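Local coordinates for protein acetyltransferase, GNAT family (Enterococcus faecalis, PDB 1U6M) that probably transfers an acyl group, most likely acetyl from acetyl-CoA as in other GNAT enzymes, to an acceptor substrate, at residues E37-I40 with D41-A44; V73-A77 with E78-I82; R161-Y164 with A165-F169. All coordinates share one frame; numbering follows the deposited sequence.

Interaction 1 (E37-I40 with D41-A44); sequences EQMI and DLLA
Met-39 meets Leu-43 one helical turn on, CG of Met-39 lying 3.9 Å from CD1 of Leu-43, and the two chains run across one another at a slant. Met-39 sends CG out opposite its backbone N (chi1 -165°) and then bends at both following torsions. The curl carries the sulfur toward the other leucine, with SD of Met-39 4.4 Å from CD1 of Leu-42, so CG meets one leucine and the sulfur lies more loosely by the other. Both leucines instead keep CG beside the backbone N, folding the side chain back toward the preceding turn. CG of Leu-42 thereby rests 3.2 Å from the carbonyl O of Gln-38, and Leu-43 settles on the O of Met-39 in the same way. Those carbonyls also take the regular helical bonds: Leu-42 N reaches Gln-38 O at 3.1 Å, and Leu-43 N reaches Met-39 O at 3.0 Å.

The exposed side is acidic. Glu-37 is extended and lies alongside Asp-41, both pointing the same way, with their carboxylate planes turned 63° apart. OE1 of Glu-37 stays 4.7 Å from OD1 of Asp-41, near enough that the like charges may raise the pKa of either acid; OD1 of Asp-41 is also 2.8 Å from Glu-37 O, a closeness that would suit a protonated acid. Gln-38 turns back instead, its OE1 accepting a hydrogen bond from Ser-35 N, as the N3 residue of a capping box does.

The apolar side meets three parts of the chain: Met-39 touches Ile-30 and Leu-31, Leu-42 packs on Val-90 and Phe-91 of helix 85-93, and Ile-40 and Leu-43 face helix 12-25. Carboxylates along one side and apolar side chains along another, at three- and four-residue spacing, make this a typical amphipathic alpha-helix packed against neighbouring helices.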
loop_
_atom_site.group_PDB
_atom_site.type_symbol
_atom_site.label_atom_id
_atom_site.label_comp_id
_atom_site.label_asym_id
_atom_site.label_seq_id
_atom_site.Cartn_x
_atom_site.Cartn_y
_atom_site.Cartn_z
ATOM N N GLU A 37 -9.403 0.864 -18.035
ATOM C CA GLU A 37 -8.293 1.469 -18.725
ATOM C C GLU A 37 -8.057 2.866 -18.227
ATOM O O GLU A 37 -6.896 3.250 -18.048
ATOM C CB GLU A 37 -8.494 1.476 -20.252
ATOM C CG GLU A 37 -7.281 2.071 -20.980
ATOM C CD GLU A 37 -7.444 2.299 -22.494
ATOM O OE1 GLU A 37 -6.465 2.825 -23.105
ATOM O OE2 GLU A 37 -8.525 1.962 -23.067
ATOM N N GLN A 38 -9.139 3.626 -18.016
ATOM C CA GLN A 38 -9.041 5.050 -17.595
ATOM C C GLN A 38 -8.623 5.123 -16.142
ATOM O O GLN A 38 -7.868 5.990 -15.796
ATOM C CB GLN A 38 -10.344 5.880 -17.779
ATOM C CG GLN A 38 -10.989 5.825 -19.166
ATOM C CD GLN A 38 -12.427 6.431 -19.238
ATOM O OE1 GLN A 38 -13.355 6.135 -18.409
ATOM N NE2 GLN A 38 -12.620 7.244 -20.266
ATOM N N MET A 39 -9.150 4.230 -15.312
ATOM C CA MET A 39 -8.721 4.160 -13.923
ATOM C C MET A 39 -7.201 3.882 -13.813
ATOM O O MET A 39 -6.526 4.518 -13.020
ATOM C CB MET A 39 -9.563 3.221 -13.037
ATOM C CG MET A 39 -9.314 3.447 -11.486
ATOM S SD MET A 39 -9.912 5.041 -10.709
ATOM C CE MET A 39 -11.562 4.722 -11.101
ATOM N N ILE A 40 -6.673 2.982 -14.642
ATOM C CA ILE A 40 -5.252 2.658 -14.649
ATOM C C ILE A 40 -4.454 3.899 -15.023
ATOM O O ILE A 40 -3.499 4.243 -14.303
ATOM C CB ILE A 40 -4.975 1.398 -15.509
ATOM C CG1 ILE A 40 -5.557 0.173 -14.786
ATOM C CG2 ILE A 40 -3.487 1.229 -15.813
ATOM C CD1 ILE A 40 -5.430 -1.160 -15.525
ATOM N N ASP A 41 -4.866 4.626 -16.063
ATOM C CA ASP A 41 -4.192 5.878 -16.444
ATOM C C ASP A 41 -4.172 6.967 -15.352
ATOM O O ASP A 41 -3.184 7.670 -15.163
ATOM C CB ASP A 41 -4.803 6.443 -17.758
ATOM C CG ASP A 41 -4.351 5.627 -19.039
ATOM O OD1 ASP A 41 -4.610 4.407 -19.133
ATOM O OD2 ASP A 41 -3.730 6.187 -19.960
ATOM N N LEU A 42 -5.267 7.078 -14.609
ATOM C CA LEU A 42 -5.419 8.071 -13.569
ATOM C C LEU A 42 -4.483 7.716 -12.401
ATOM O O LEU A 42 -3.714 8.545 -11.958
ATOM C CB LEU A 42 -6.891 8.072 -13.101
ATOM C CG LEU A 42 -7.943 8.670 -14.072
ATOM C CD1 LEU A 42 -9.428 8.388 -13.592
ATOM C CD2 LEU A 42 -7.746 10.175 -14.344
ATOM N N LEU A 43 -4.597 6.490 -11.895
ATOM C CA LEU A 43 -3.672 5.934 -10.912
ATOM C C LEU A 43 -2.223 6.142 -11.307
ATOM O O LEU A 43 -1.451 6.676 -10.487
ATOM C CB LEU A 43 -3.972 4.434 -10.713
ATOM C CG LEU A 43 -5.319 4.153 -10.045
ATOM C CD1 LEU A 43 -5.755 2.637 -10.123
ATOM C CD2 LEU A 43 -5.306 4.697 -8.545
ATOM N N ALA A 44 -1.852 5.796 -12.561
ATOM C CA ALA A 44 -0.422 5.911 -13.029
ATOM C C ALA A 44 0.051 7.302 -12.979
ATOM O O ALA A 44 1.184 7.586 -12.521
ATOM C CB ALA A 44 -0.220 5.373 -14.410
#

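Interaction 2 (V73-A77 with E78-I82); sequences VGYPA and EDEKI
Pro-76 and Glu-78 meet where the chain leaves strand 67-76: the carboxylate of Glu-78 swings back against the proline ring, its OE1 3.2 Å from CB of Pro-76. The first torsion of Glu-78 sets CG between the backbone N and the carbonyl carbon (chi1 63°), and a bend at chi2 then returns the acid group toward the strand. OE1 also forms a salt bridge with Lys-146, so one oxygen meets both a ring carbon and a cation. Asp-79 approaches the same ring at another carbon, OD2 standing 3.6 Å from CD of Pro-76 while it pairs with Arg-58.

The backbone beneath is wound tightly. Pro-76 O accepts Asp-79 N at 3.0 Å, and Ala-77 O accepts Glu-80 N at 3.3 Å. In both bonds the donor sits above the carbonyl plane, as is usual for the i to i+3 bonds of a 3-10 turn. Ala-77, whose CB lies 3.2 Å from Glu-78 N, sits at the start of this winding and is buried; its methyl touches Thr-108, and its backbone also pairs with Glu-112.

On the inner side CG of Glu-80 comes 4.1 Å from CE1 of Tyr-75, an oblique approach. The ends of both side chains go elsewhere: Tyr-75 OH to Asp-116, the Glu-80 carboxylate to Thr-108 and the backbone N of Glu-107.

Acids thus contribute hydrocarbon stems or carboxylate oxygens locally, while their charged or polar ends pair with groups outside. Two backbone bonds close the turn, and its polar ties bind the strand exit to strand 112-120 and the surrounding loops.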
loop_
_atom_site.group_PDB
_atom_site.type_symbol
_atom_site.label_atom_id
_atom_site.label_comp_id
_atom_site.label_asym_id
_atom_site.label_seq_id
_atom_site.Cartn_x
_atom_site.Cartn_y
_atom_site.Cartn_z
ATOM N N VAL A 73 4.153 -1.105 -0.038
ATOM C CA VAL A 73 3.803 0.333 0.026
ATOM C C VAL A 73 3.537 0.777 1.484
ATOM O O VAL A 73 2.798 0.088 2.210
ATOM C CB VAL A 73 2.483 0.660 -0.739
ATOM C CG1 VAL A 73 2.308 2.241 -0.808
ATOM C CG2 VAL A 73 2.515 0.030 -2.110
ATOM N N GLY A 74 4.147 1.893 1.896
ATOM C CA GLY A 74 3.984 2.387 3.243
ATOM C C GLY A 74 4.547 3.806 3.397
ATOM O O GLY A 74 5.171 4.347 2.454
ATOM N N TYR A 75 4.365 4.390 4.596
ATOM C CA TYR A 75 4.653 5.810 4.790
ATOM C C TYR A 75 4.743 6.059 6.286
ATOM O O TYR A 75 4.107 5.308 7.083
ATOM C CB TYR A 75 3.552 6.730 4.136
ATOM C CG TYR A 75 2.142 6.159 4.237
ATOM C CD1 TYR A 75 1.386 6.300 5.419
ATOM C CD2 TYR A 75 1.572 5.451 3.156
ATOM C CE1 TYR A 75 0.089 5.696 5.539
ATOM C CE2 TYR A 75 0.281 4.860 3.270
ATOM C CZ TYR A 75 -0.434 4.992 4.452
ATOM O OH TYR A 75 -1.693 4.402 4.562
ATOM N N PRO A 76 5.492 7.121 6.688
ATOM C CA PRO A 76 5.368 7.636 8.105
ATOM C C PRO A 76 3.921 7.873 8.458
ATOM O O PRO A 76 3.219 8.396 7.650
ATOM C CB PRO A 76 6.117 8.954 8.088
ATOM C CG PRO A 76 7.229 8.715 6.925
ATOM C CD PRO A 76 6.508 7.844 5.879
ATOM N N ALA A 77 3.471 7.472 9.647
ATOM C CA ALA A 77 2.081 7.713 10.117
ATOM C C ALA A 77 1.590 9.175 9.985
ATOM O O ALA A 77 0.397 9.422 9.762
ATOM C CB ALA A 77 1.940 7.271 11.538
ATOM N N GLU A 78 2.484 10.143 10.186
ATOM C CA GLU A 78 2.073 11.567 10.068
ATOM C C GLU A 78 1.674 11.972 8.644
ATOM O O GLU A 78 1.096 13.036 8.489
ATOM C CB GLU A 78 3.149 12.516 10.632
ATOM C CG GLU A 78 4.490 12.468 9.900
ATOM C CD GLU A 78 5.430 11.357 10.378
ATOM O OE1 GLU A 78 6.631 11.444 10.008
ATOM O OE2 GLU A 78 4.993 10.392 11.081
ATOM N N ASP A 79 1.932 11.107 7.638
ATOM C CA ASP A 79 1.632 11.402 6.210
ATOM C C ASP A 79 0.247 10.956 5.810
ATOM O O ASP A 79 -0.162 11.177 4.697
ATOM C CB ASP A 79 2.605 10.709 5.234
ATOM C CG ASP A 79 3.979 11.317 5.230
ATOM O OD1 ASP A 79 4.153 12.300 5.936
ATOM O OD2 ASP A 79 4.911 10.805 4.546
ATOM N N GLU A 80 -0.480 10.329 6.718
ATOM C CA GLU A 80 -1.757 9.702 6.370
ATOM C C GLU A 80 -2.902 10.618 5.872
ATOM O O GLU A 80 -3.863 10.162 5.196
ATOM C CB GLU A 80 -2.289 8.887 7.548
ATOM C CG GLU A 80 -3.181 7.753 6.949
ATOM C CD GLU A 80 -3.965 6.942 7.954
ATOM O OE1 GLU A 80 -4.688 6.017 7.491
ATOM O OE2 GLU A 80 -3.849 7.227 9.184
ATOM N N LYS A 81 -2.834 11.881 6.253
ATOM C CA LYS A 81 -3.887 12.782 5.908
ATOM C C LYS A 81 -3.598 13.491 4.563
ATOM O O LYS A 81 -4.492 14.065 3.976
ATOM C CB LYS A 81 -4.099 13.775 7.064
ATOM C CG LYS A 81 -5.307 13.452 7.923
ATOM C CD LYS A 81 -5.078 12.437 8.972
ATOM C CE LYS A 81 -6.436 12.131 9.629
ATOM N NZ LYS A 81 -6.431 11.440 10.990
ATOM N N ILE A 82 -2.369 13.441 4.082
ATOM C CA ILE A 82 -2.009 14.098 2.844
ATOM C C ILE A 82 -1.851 13.170 1.612
ATOM O O ILE A 82 -1.577 13.678 0.497
ATOM C CB ILE A 82 -0.766 15.066 3.003
ATOM C CG1 ILE A 82 0.505 14.353 3.510
ATOM C CG2 ILE A 82 -1.080 16.157 3.970
ATOM C CD1 ILE A 82 1.552 14.052 2.403
#

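Interaction 3 (R161-Y164 with A165-F169); sequences RKLY and ASKGF
Arg-161 starts the last turn of helix 158-165, its O taking the N-H of Ala-165 at 2.9 Å in a nearly straight bond. Its guanidinium leaves the turn to pair with Asp-171. Lys-162 O accepts Ser-166 N in the next regular helical step.

Leu-163 O is gripped by a side chain: OG of Ser-166 donates to it at 2.8 Å. OG lies between its own backbone N and carbonyl carbon (chi1 86°), and this rotation brings the hydroxyl back to the preceding turn; Ser-166 N adds a weak bond to the same oxygen. The Leu-163 side chain runs alongside Lys-167, CD2 of the leucine 4.0 Å from CD of the lysine, whose NZ continues to Asp-135 and Ser-131.

Tyr-164 supplies the carbonyl on which the helix end closes. Its O receives Lys-167 N at 2.9 Å and Phe-169 N at 3.0 Å, the two donors arriving from opposite faces of the carbonyl plane. Gly-168, with phi at 101°, allows this return, and its own N reaches Ala-165 O at 3.1 Å: a Schellman motif. The reversal also brings the two aromatic residues together, CB of Tyr-164 3.8 Å from CB of Phe-169. The tyrosine ring turns its edge to the phenylalanine face, centroids 6.0 Å apart and planes at 62°, a T-shaped pair, while the same Phe-169 ring presents its own edge to Tyr-164 O. Leu-134 and Leu-151 touch both aromatic side chains, and a sulfate ion, probably from the crystallisation liquor, lies near the tyrosine.

Carbonyls at the helix end are therefore met by turn amides and a serine hydroxyl, and the same reversal delivers Phe-169 from the surface turn into the apolar layer over the sheet.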
loop_
_atom_site.group_PDB
_atom_site.type_symbol
_atom_site.label_atom_id
_atom_site.label_comp_id
_atom_site.label_asym_id
_atom_site.label_seq_id
_atom_site.Cartn_x
_atom_site.Cartn_y
_atom_site.Cartn_z
ATOM N N ARG A 161 -1.994 -12.968 10.213
ATOM C CA ARG A 161 -1.564 -12.548 11.518
ATOM C C ARG A 161 -0.461 -13.440 12.103
ATOM O O ARG A 161 0.518 -12.906 12.710
ATOM C CB ARG A 161 -2.760 -12.381 12.464
ATOM C CG ARG A 161 -2.325 -12.283 13.870
ATOM C CD ARG A 161 -3.424 -11.855 14.835
ATOM N NE ARG A 161 -2.780 -11.858 16.147
ATOM C CZ ARG A 161 -3.384 -12.028 17.319
ATOM N NH1 ARG A 161 -4.715 -12.175 17.409
ATOM N NH2 ARG A 161 -2.641 -12.036 18.418
ATOM N N LYS A 162 -0.583 -14.772 11.909
ATOM C CA LYS A 162 0.500 -15.725 12.237
ATOM C C LYS A 162 1.800 -15.462 11.471
ATOM O O LYS A 162 2.919 -15.552 12.034
ATOM C CB LYS A 162 0.063 -17.164 11.940
ATOM C CG LYS A 162 0.641 -18.236 12.894
ATOM C CD LYS A 162 2.136 -18.175 13.058
ATOM C CE LYS A 162 2.704 -19.311 13.954
ATOM N NZ LYS A 162 2.039 -19.427 15.295
ATOM N N LEU A 163 1.658 -15.192 10.184
ATOM C CA LEU A 163 2.791 -14.805 9.347
ATOM C C LEU A 163 3.547 -13.607 10.001
ATOM O O LEU A 163 4.761 -13.660 10.198
ATOM C CB LEU A 163 2.285 -14.425 7.923
ATOM C CG LEU A 163 3.250 -14.500 6.716
ATOM C CD1 LEU A 163 2.856 -13.538 5.592
ATOM C CD2 LEU A 163 4.710 -14.337 7.069
ATOM N N TYR A 164 2.826 -12.539 10.370
ATOM C CA TYR A 164 3.462 -11.329 10.937
ATOM C C TYR A 164 4.055 -11.577 12.316
ATOM O O TYR A 164 5.202 -11.120 12.611
ATOM C CB TYR A 164 2.471 -10.160 10.987
ATOM C CG TYR A 164 1.768 -9.902 9.683
ATOM C CD1 TYR A 164 0.395 -9.575 9.651
ATOM C CD2 TYR A 164 2.463 -9.967 8.464
ATOM C CE1 TYR A 164 -0.240 -9.283 8.441
ATOM C CE2 TYR A 164 1.810 -9.690 7.226
ATOM C CZ TYR A 164 0.479 -9.358 7.239
ATOM O OH TYR A 164 -0.162 -9.090 6.040
ATOM N N ALA A 165 3.304 -12.268 13.165
ATOM C CA ALA A 165 3.845 -12.775 14.440
ATOM C C ALA A 165 5.253 -13.420 14.323
ATOM O O ALA A 165 6.157 -13.143 15.115
ATOM C CB ALA A 165 2.866 -13.760 15.087
ATOM N N SER A 166 5.422 -14.266 13.305
ATOM C CA SER A 166 6.624 -15.071 13.141
ATOM C C SER A 166 7.766 -14.199 12.637
ATOM O O SER A 166 8.909 -14.632 12.581
ATOM C CB SER A 166 6.338 -16.204 12.137
ATOM O OG SER A 166 6.522 -15.811 10.755
ATOM N N LYS A 167 7.446 -12.978 12.233
ATOM C CA LYS A 167 8.416 -12.065 11.652
ATOM C C LYS A 167 8.740 -11.042 12.717
ATOM O O LYS A 167 9.460 -10.116 12.453
ATOM C CB LYS A 167 7.809 -11.336 10.441
ATOM C CG LYS A 167 8.365 -11.743 9.086
ATOM C CD LYS A 167 8.118 -13.208 8.760
ATOM C CE LYS A 167 8.906 -13.646 7.533
ATOM N NZ LYS A 167 8.507 -12.765 6.366
ATOM N N GLY A 168 8.172 -11.199 13.903
ATOM C CA GLY A 168 8.461 -10.303 15.035
ATOM C C GLY A 168 7.421 -9.229 15.335
ATOM O O GLY A 168 7.713 -8.344 16.138
ATOM N N PHE A 169 6.249 -9.258 14.660
ATOM C CA PHE A 169 5.148 -8.319 14.921
ATOM C C PHE A 169 4.336 -8.714 16.198
ATOM O O PHE A 169 4.153 -9.901 16.469
ATOM C CB PHE A 169 4.213 -8.205 13.715
ATOM C CG PHE A 169 4.739 -7.344 12.593
ATOM C CD1 PHE A 169 5.551 -7.890 11.590
ATOM C CD2 PHE A 169 4.389 -5.980 12.508
ATOM C CE1 PHE A 169 6.047 -7.123 10.531
ATOM C CE2 PHE A 169 4.871 -5.174 11.447
ATOM C CZ PHE A 169 5.705 -5.753 10.453
#

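In the fold
Interactions 1, 2 and 3 follow one another along the chain and do not touch. Interactions 1 and 3 lie on opposite sides of the chain's centre, with centres about 34 Å apart; interaction 2 sits about 22 Å from each, centre to centre. Interaction 1 stays within one helix, whereas interaction 2 leaves a sheet strand and interaction 3 leaves a helix that leads to strand 170-177 at one edge of the sheet. The first two are partly buried and the third is superficial. Aliphatic contacts dominate the inward side of 37-44, charged groups paired with outside partners mark 73-82, and 161-169 combines helix capping with an aromatic pair.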